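Local coordinates for response regulator protein (Burkholderia pseudomallei, PDB 3RQI) that probably acts as the response regulator of a two-component system, taking a phosphoryl group on a receiver-domain aspartate and passing the signal to a Fis-type DNA-binding domain, at residues 9-14 against 50-55; 79-84 against 101-106; 83-88 against 108-113. One frame throughout, in Å; residues are numbered along the deposited sequence.

Contact 1 (9-14 against 50-55)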
# COMPACT_ATOMS: atom_id res chain seq x y z
N ASN A 9 16.26 17.66 -13.14
CA ASN A 9 15.20 17.51 -14.13
C ASN A 9 14.08 16.62 -13.58
O ASN A 9 14.33 15.53 -13.12
CB ASN A 9 15.79 16.93 -15.42
CG ASN A 9 16.82 17.87 -16.05
OD1 ASN A 9 16.50 19.00 -16.42
ND2 ASN A 9 18.05 17.40 -16.18
N PHE A 10 12.84 17.12 -13.66
CA PHE A 10 11.67 16.49 -13.08
C PHE A 10 10.61 16.28 -14.17
O PHE A 10 10.27 17.23 -14.89
CB PHE A 10 11.14 17.47 -12.00
CG PHE A 10 10.35 16.81 -10.91
CD1 PHE A 10 10.77 16.88 -9.59
CD2 PHE A 10 9.14 16.18 -11.21
CE1 PHE A 10 10.02 16.25 -8.56
CE2 PHE A 10 8.38 15.59 -10.20
CZ PHE A 10 8.82 15.62 -8.88
N LEU A 11 10.07 15.06 -14.27
CA LEU A 11 8.94 14.76 -15.20
C LEU A 11 7.67 14.54 -14.39
O LEU A 11 7.61 13.64 -13.57
CB LEU A 11 9.25 13.51 -15.99
CG LEU A 11 8.15 13.02 -17.00
CD1 LEU A 11 7.74 14.06 -18.03
CD2 LEU A 11 8.55 11.70 -17.71
N VAL A 12 6.68 15.38 -14.65
CA VAL A 12 5.36 15.26 -14.01
C VAL A 12 4.40 14.60 -15.01
O VAL A 12 4.10 15.20 -16.03
CB VAL A 12 4.85 16.66 -13.56
CG1 VAL A 12 3.37 16.55 -13.16
CG2 VAL A 12 5.74 17.23 -12.38
N ILE A 13 3.90 13.42 -14.68
CA ILE A 13 2.95 12.70 -15.57
C ILE A 13 1.58 12.70 -14.89
O ILE A 13 1.36 11.97 -13.91
CB ILE A 13 3.40 11.25 -15.80
CG1 ILE A 13 4.81 11.23 -16.43
CG2 ILE A 13 2.36 10.52 -16.70
CD1 ILE A 13 5.50 9.87 -16.27
N ASP A 14 0.66 13.52 -15.41
CA ASP A 14 -0.70 13.61 -14.85
C ASP A 14 -1.59 14.20 -15.94
O ASP A 14 -1.19 15.14 -16.62
CB ASP A 14 -0.68 14.50 -13.57
CG ASP A 14 -1.89 14.29 -12.73
OD1 ASP A 14 -3.02 14.52 -13.24
OD2 ASP A 14 -1.75 13.87 -11.56
N GLU A 50 14.91 12.67 -22.91
CA GLU A 50 15.69 13.46 -21.98
C GLU A 50 15.84 12.64 -20.68
O GLU A 50 15.00 11.78 -20.38
CB GLU A 50 14.91 14.79 -21.75
CG GLU A 50 14.96 15.41 -20.37
CD GLU A 50 14.26 16.78 -20.33
OE1 GLU A 50 13.55 17.13 -21.31
OE2 GLU A 50 14.42 17.49 -19.30
N LYS A 51 16.92 12.88 -19.95
CA LYS A 51 17.18 12.23 -18.66
C LYS A 51 16.52 13.01 -17.54
O LYS A 51 16.72 14.24 -17.44
CB LYS A 51 18.68 12.19 -18.36
CG LYS A 51 19.01 11.51 -17.01
CD LYS A 51 20.52 11.42 -16.79
CE LYS A 51 20.87 11.18 -15.32
NZ LYS A 51 22.31 11.49 -15.07
N PHE A 52 15.76 12.29 -16.71
CA PHE A 52 15.10 12.87 -15.53
C PHE A 52 15.66 12.30 -14.26
O PHE A 52 15.97 11.10 -14.18
CB PHE A 52 13.58 12.63 -15.62
CG PHE A 52 12.94 13.36 -16.77
CD1 PHE A 52 12.66 12.70 -17.96
CD2 PHE A 52 12.66 14.73 -16.68
CE1 PHE A 52 12.09 13.39 -19.04
CE2 PHE A 52 12.10 15.40 -17.71
CZ PHE A 52 11.81 14.75 -18.91
N GLU A 53 15.84 13.14 -13.24
CA GLU A 53 16.26 12.65 -11.95
C GLU A 53 15.07 12.24 -11.10
O GLU A 53 15.21 11.35 -10.24
CB GLU A 53 17.09 13.75 -11.24
CG GLU A 53 18.55 13.84 -11.76
CD GLU A 53 18.66 14.41 -13.16
OE1 GLU A 53 18.03 15.45 -13.43
OE2 GLU A 53 19.41 13.84 -13.99
N PHE A 54 13.92 12.89 -11.33
CA PHE A 54 12.70 12.61 -10.58
C PHE A 54 11.52 12.50 -11.52
O PHE A 54 11.49 13.22 -12.52
CB PHE A 54 12.43 13.75 -9.61
CG PHE A 54 13.62 14.04 -8.70
CD1 PHE A 54 13.81 13.31 -7.55
CD2 PHE A 54 14.57 15.03 -9.04
CE1 PHE A 54 14.94 13.58 -6.69
CE2 PHE A 54 15.69 15.28 -8.23
CZ PHE A 54 15.86 14.57 -7.06
N ILE A 55 10.59 11.60 -11.21
CA ILE A 55 9.38 11.43 -12.01
C ILE A 55 8.21 11.18 -11.08
O ILE A 55 8.32 10.34 -10.17
CB ILE A 55 9.52 10.23 -13.04
CG1 ILE A 55 10.80 10.39 -13.92
CG2 ILE A 55 8.22 9.98 -13.84
CD1 ILE A 55 11.11 9.12 -14.83
O HOH W 1 19.41 14.97 -16.34
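Glu50 OE2 comes within 3.9 Å of Asn9 OD1, a loose approach of two oxygens with the carboxylate and amide planes almost perpendicular, and Glu50 CG lies against one face of the Phe52 ring. Lys51 contributes its carbonyl: water 1 donates to Lys51 O and to Glu53 OE2 and accepts from Asn9 ND2, bridging the two segments at their outer end. On the face of Phe52 opposite Glu50 sits Leu11, its CB centred over the ring 3.7 Å from the centroid, while the backbone between Asn9 and Phe10 runs along the ring edge. Glu53 curls back: the bend at chi2 (71°) folds OE1 onto Asn9 N at 2.8 Å, nearly in line with the C-O bond. Asn9 O is gripped twice, by Glu53 N at 2.8 Å and Phe54 N at 3.2 Å. From here the segments run as parallel neighbours, the central strand 54-56 and its neighbour 9-13 in the five-stranded 2-1-3-4-5 sheet of the CheY-like receiver fold. Phe54 O accepts from Leu11 N at 2.9 Å. On the sheet face toward helix 17-29, Phe54 CB rests over the Phe10 ring; the two rings, planes 24° apart, are slid so far that they barely overlap. Ile55, on the other face with Leu11, lays CG2 against Ile13 CD1 at 3.6 Å.

Contact 2 (79-84 against 101-106). With GOL (glycerol), chain F; SO4 (sulfate ion), chain D.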
# COMPACT_ATOMS: atom_id res chain seq x y z
N ASP A 79 18.23 5.51 -13.60
CA ASP A 79 18.74 6.34 -12.51
C ASP A 79 17.65 7.18 -11.77
O ASP A 79 17.87 7.61 -10.64
CB ASP A 79 19.91 7.26 -12.96
CG ASP A 79 21.19 6.49 -13.36
OD1 ASP A 79 21.51 5.45 -12.73
OD2 ASP A 79 21.89 6.94 -14.29
N ALA A 80 16.49 7.37 -12.38
CA ALA A 80 15.42 8.24 -11.81
C ALA A 80 14.80 7.69 -10.53
O ALA A 80 14.65 6.47 -10.38
CB ALA A 80 14.32 8.44 -12.85
N ARG A 81 14.45 8.59 -9.60
CA ARG A 81 13.55 8.26 -8.47
C ARG A 81 12.13 8.44 -8.97
O ARG A 81 11.82 9.44 -9.58
CB ARG A 81 13.81 9.18 -7.28
CG ARG A 81 15.25 9.35 -6.82
CD ARG A 81 15.80 8.25 -5.96
NE ARG A 81 14.93 7.82 -4.85
CZ ARG A 81 15.09 6.66 -4.22
NH1 ARG A 81 16.07 5.82 -4.58
NH2 ARG A 81 14.27 6.30 -3.25
N ILE A 82 11.27 7.45 -8.75
CA ILE A 82 9.94 7.46 -9.33
C ILE A 82 8.91 7.35 -8.21
O ILE A 82 8.96 6.43 -7.38
CB ILE A 82 9.80 6.28 -10.36
CG1 ILE A 82 10.74 6.52 -11.57
CG2 ILE A 82 8.36 6.17 -10.82
CD1 ILE A 82 10.74 5.36 -12.56
N LEU A 83 7.96 8.29 -8.18
CA LEU A 83 6.96 8.35 -7.10
C LEU A 83 5.58 8.28 -7.75
O LEU A 83 5.26 9.07 -8.65
CB LEU A 83 7.10 9.70 -6.36
CG LEU A 83 5.96 10.09 -5.42
CD1 LEU A 83 5.95 9.19 -4.12
CD2 LEU A 83 6.06 11.60 -5.05
N VAL A 84 4.75 7.36 -7.30
CA VAL A 84 3.31 7.39 -7.67
C VAL A 84 2.64 8.45 -6.81
O VAL A 84 2.83 8.51 -5.57
CB VAL A 84 2.58 6.03 -7.45
CG1 VAL A 84 1.03 6.20 -7.61
CG2 VAL A 84 3.13 4.98 -8.44
N GLY A 101 8.50 -1.23 -10.08
CA GLY A 101 9.72 -0.44 -9.93
C GLY A 101 9.61 0.93 -9.28
O GLY A 101 10.64 1.60 -9.16
N ALA A 102 8.40 1.32 -8.88
CA ALA A 102 8.27 2.62 -8.21
C ALA A 102 9.07 2.63 -6.91
O ALA A 102 9.09 1.65 -6.14
CB ALA A 102 6.83 2.97 -7.93
N ASP A 103 9.69 3.77 -6.64
CA ASP A 103 10.41 3.93 -5.39
C ASP A 103 9.52 4.29 -4.19
O ASP A 103 9.89 4.01 -3.05
CB ASP A 103 11.54 4.97 -5.53
CG ASP A 103 12.54 4.58 -6.57
OD1 ASP A 103 13.30 3.61 -6.32
OD2 ASP A 103 12.55 5.19 -7.65
N ASN A 104 8.37 4.94 -4.42
CA ASN A 104 7.49 5.31 -3.32
C ASN A 104 6.11 5.64 -3.85
O ASN A 104 5.87 5.62 -5.08
CB ASN A 104 8.07 6.51 -2.53
CG ASN A 104 7.67 6.50 -1.08
OD1 ASN A 104 6.85 5.67 -0.63
ND2 ASN A 104 8.25 7.44 -0.31
N TYR A 105 5.19 5.95 -2.94
CA TYR A 105 3.79 6.11 -3.34
C TYR A 105 3.18 7.06 -2.35
O TYR A 105 3.36 6.89 -1.14
CB TYR A 105 3.14 4.72 -3.30
CG TYR A 105 1.66 4.58 -3.70
CD1 TYR A 105 1.31 3.81 -4.82
CD2 TYR A 105 0.63 5.16 -2.91
CE1 TYR A 105 -0.03 3.60 -5.17
CE2 TYR A 105 -0.71 4.97 -3.25
CZ TYR A 105 -1.02 4.18 -4.37
OH TYR A 105 -2.33 3.98 -4.69
N LEU A 106 2.52 8.10 -2.84
CA LEU A 106 1.85 9.10 -1.98
C LEU A 106 0.44 9.40 -2.45
O LEU A 106 0.16 9.50 -3.66
CB LEU A 106 2.62 10.42 -2.02
CG LEU A 106 3.82 10.70 -1.13
CD1 LEU A 106 4.04 12.22 -1.27
CD2 LEU A 106 3.56 10.29 0.32
C1 GOL F . 14.64 1.42 -11.52
O1 GOL F . 13.73 0.66 -10.73
C2 GOL F . 14.77 2.90 -11.10
O2 GOL F . 14.33 3.80 -12.11
C3 GOL F . 14.12 3.18 -9.75
O3 GOL F . 12.79 3.61 -9.93
S SO4 D . 15.25 3.15 -1.43
O1 SO4 D . 14.54 4.29 -0.91
O2 SO4 D . 16.53 3.02 -0.74
O3 SO4 D . 14.41 1.96 -1.21
O4 SO4 D . 15.50 3.29 -2.87
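Asp103 reaches across to strand 81-86 and takes the N-H of Ile82 on OD2 at 2.8 Å, using the lone pair turned away from its other oxygen. In return Ile82 O receives Asp103 N at 2.9 Å and, more weakly, Asn104 N. This reciprocal clasp opens the parallel pairing of strands 81-86 and 104-107, the last beta-alpha-beta unit of the receiver fold, joined through helix 91-100. Farther along, Asn104 O accepts from Val84 N at 3.0 Å and Val84 O from Leu106 N at 2.8 Å, the latter almost in line with the carbonyl. Val84 lays CG1 over the face of the Tyr105 ring. Leu83, whose CG stands anti to the backbone N (chi1 166°), sends CD1 alongside Asn104 CB and Leu106 CG on the face toward helix 112-118.

Around this shell, Tyr105 OH is hydrogen-bonded to Thr93 OG1 and Ser90 N, and Asn104 ND2 to Ala118 O and Gln127 OE1. Lys99 of the second subunit bonds Asp103 O. Gly101 ends helix 91-100 in a Schellman motif, with a positive phi (121°) that turns the chain toward the strand. Glycerol O3 also lies 2.8 Å from Asp103 OD2. The bent side chain of Arg81 gives NE to Leu119 O and stacks its guanidinium over the Asp103 carboxylate, planes 20° apart; the charges attract at long range without an N-H aimed at the oxygen. At the guanidinium edge a sulfate ion, like the glycerol probably from the crystallisation liquor, takes Arg81 NH1 on O4 and NH2 on O1, each at 3.1 Å.

Contact 3 (83-88 against 108-113)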
# COMPACT_ATOMS: atom_id res chain seq x y z
N LEU A 83 7.96 8.29 -8.18
CA LEU A 83 6.96 8.35 -7.10
C LEU A 83 5.58 8.28 -7.75
O LEU A 83 5.26 9.07 -8.65
CB LEU A 83 7.10 9.70 -6.36
CG LEU A 83 5.96 10.09 -5.42
CD1 LEU A 83 5.95 9.19 -4.12
CD2 LEU A 83 6.06 11.60 -5.05
N VAL A 84 4.75 7.36 -7.30
CA VAL A 84 3.31 7.39 -7.67
C VAL A 84 2.64 8.45 -6.81
O VAL A 84 2.83 8.51 -5.57
CB VAL A 84 2.58 6.03 -7.45
CG1 VAL A 84 1.03 6.20 -7.61
CG2 VAL A 84 3.13 4.98 -8.44
N LEU A 85 1.92 9.34 -7.47
CA LEU A 85 1.22 10.42 -6.74
C LEU A 85 -0.25 10.40 -7.22
O LEU A 85 -0.53 10.70 -8.39
CB LEU A 85 1.89 11.78 -7.04
CG LEU A 85 1.19 13.01 -6.42
CD1 LEU A 85 1.14 12.89 -4.90
CD2 LEU A 85 1.94 14.26 -6.83
N THR A 86 -1.17 9.98 -6.34
CA THR A 86 -2.53 9.59 -6.82
C THR A 86 -3.69 10.00 -5.93
O THR A 86 -3.61 9.91 -4.70
CB THR A 86 -2.63 8.05 -7.11
OG1 THR A 86 -3.92 7.69 -7.58
CG2 THR A 86 -2.32 7.23 -5.90
N GLY A 87 -4.78 10.42 -6.58
CA GLY A 87 -6.05 10.69 -5.89
C GLY A 87 -6.91 9.43 -5.74
O GLY A 87 -8.02 9.48 -5.20
N TYR A 88 -6.37 8.29 -6.20
CA TYR A 88 -7.04 7.01 -6.08
C TYR A 88 -6.22 6.00 -5.28
O TYR A 88 -5.91 4.91 -5.76
CB TYR A 88 -7.39 6.49 -7.46
CG TYR A 88 -8.33 7.42 -8.18
CD1 TYR A 88 -9.69 7.48 -7.86
CD2 TYR A 88 -7.84 8.29 -9.14
CE1 TYR A 88 -10.54 8.37 -8.53
CE2 TYR A 88 -8.66 9.16 -9.80
CZ TYR A 88 -10.01 9.21 -9.50
OH TYR A 88 -10.80 10.10 -10.20
N LYS A 108 -2.60 11.95 -3.00
CA LYS A 108 -3.03 13.33 -3.09
C LYS A 108 -4.10 13.61 -1.99
O LYS A 108 -4.86 12.70 -1.61
CB LYS A 108 -3.65 13.67 -4.46
CG LYS A 108 -2.74 13.52 -5.67
CD LYS A 108 -3.53 13.82 -6.94
CE LYS A 108 -2.64 13.67 -8.19
NZ LYS A 108 -3.55 13.60 -9.37
N PRO A 109 -4.12 14.82 -1.45
CA PRO A 109 -3.24 15.93 -1.77
C PRO A 109 -1.93 15.86 -0.97
O PRO A 109 -1.91 15.40 0.18
CB PRO A 109 -4.07 17.18 -1.36
CG PRO A 109 -4.92 16.72 -0.34
CD PRO A 109 -5.20 15.25 -0.54
N ALA A 110 -0.87 16.29 -1.63
CA ALA A 110 0.46 16.37 -1.01
C ALA A 110 1.02 17.70 -1.42
O ALA A 110 0.68 18.20 -2.50
CB ALA A 110 1.36 15.22 -1.54
N ASN A 111 1.86 18.31 -0.59
CA ASN A 111 2.54 19.53 -0.99
C ASN A 111 3.90 19.24 -1.59
O ASN A 111 4.38 18.11 -1.54
CB ASN A 111 2.61 20.58 0.17
CG ASN A 111 3.35 20.06 1.40
OD1 ASN A 111 4.39 19.41 1.31
ND2 ASN A 111 2.83 20.41 2.57
N VAL A 112 4.50 20.27 -2.16
CA VAL A 112 5.76 20.11 -2.86
C VAL A 112 6.87 19.56 -1.94
O VAL A 112 7.60 18.64 -2.34
CB VAL A 112 6.21 21.41 -3.57
CG1 VAL A 112 7.61 21.22 -4.18
CG2 VAL A 112 5.21 21.80 -4.68
N GLU A 113 7.00 20.12 -0.73
CA GLU A 113 7.96 19.60 0.27
C GLU A 113 7.80 18.09 0.54
O GLU A 113 8.80 17.36 0.59
CB GLU A 113 7.91 20.40 1.59
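Lys108 lays its methylene chain across Leu85 and along the backbone that follows it, the two side chains crossing at about a right angle. CG of Lys108 stands 4.0 Å from Leu85 CD1, CD packs 3.6 Å from Gly87 N, and CE reaches 3.6 Å from Leu85 O. From CG onward the chain is fully extended, which carries the ammonium group across the last residues of strand 81-86, towards Asp14. Leu85, with CG anti to its backbone N (chi1 176°), also directs CD1 onto Ala110 CB, 4.1 Å away, completing an apolar patch with Ile115 of helix 112-118. One backbone bond ties the segments: Lys108 N donates to Thr86 O at 2.8 Å, a straight N-H (164°) that nevertheless approaches from well above the carbonyl plane. Gln174 of the second subunit gives its side-chain amide to the same Thr86 O and to Lys108 O. After Lys108 a cis peptide leads into Pro109, on the way to helix 112-118.

This corner is part of the phosphorylation site of the receiver domain, where strand ends and loops meet around the phosphorylated Asp58 and the calcium ion bound by Asp15, Asp58 and His60. Thr86 OG1 accepts from Tyr88 N at 2.9 Å in an ST turn, which fixes the bend after the strand. The same OG1 and Gly87 N bond phosphoryl oxygens of the modified Asp58, and Lys108 NZ holds both Asp14, by a salt bridge, and the phosphoryl group, by a hydrogen bond, consistent with a role in positioning the phosphorylated Asp58.

All three contacts reach one parallel sheet; contacts 1 and 2 pair its strands, while contact 3 sets a strand end against the loop leading into helix 112-118. Contacts 1 and 2 join where strand 54-56 meets strand 81-86 through Ile55 O and Leu83 N. Contact 2 is the buried one; contact 1, with its water-bridged outer end, and contact 3, at the phosphorylation site, are partly buried. Contacts 2 and 3 share Leu83 and Val84, but the former extends the sheet to its edge strand and the latter sits at its carboxyl end; both touch the second subunit. Backbone ladder bonds and apolar faces, with one carboxylate taking a backbone N-H in each, make up the first two; contact 3 has a single backbone bond and meets contact 1 through a salt bridge.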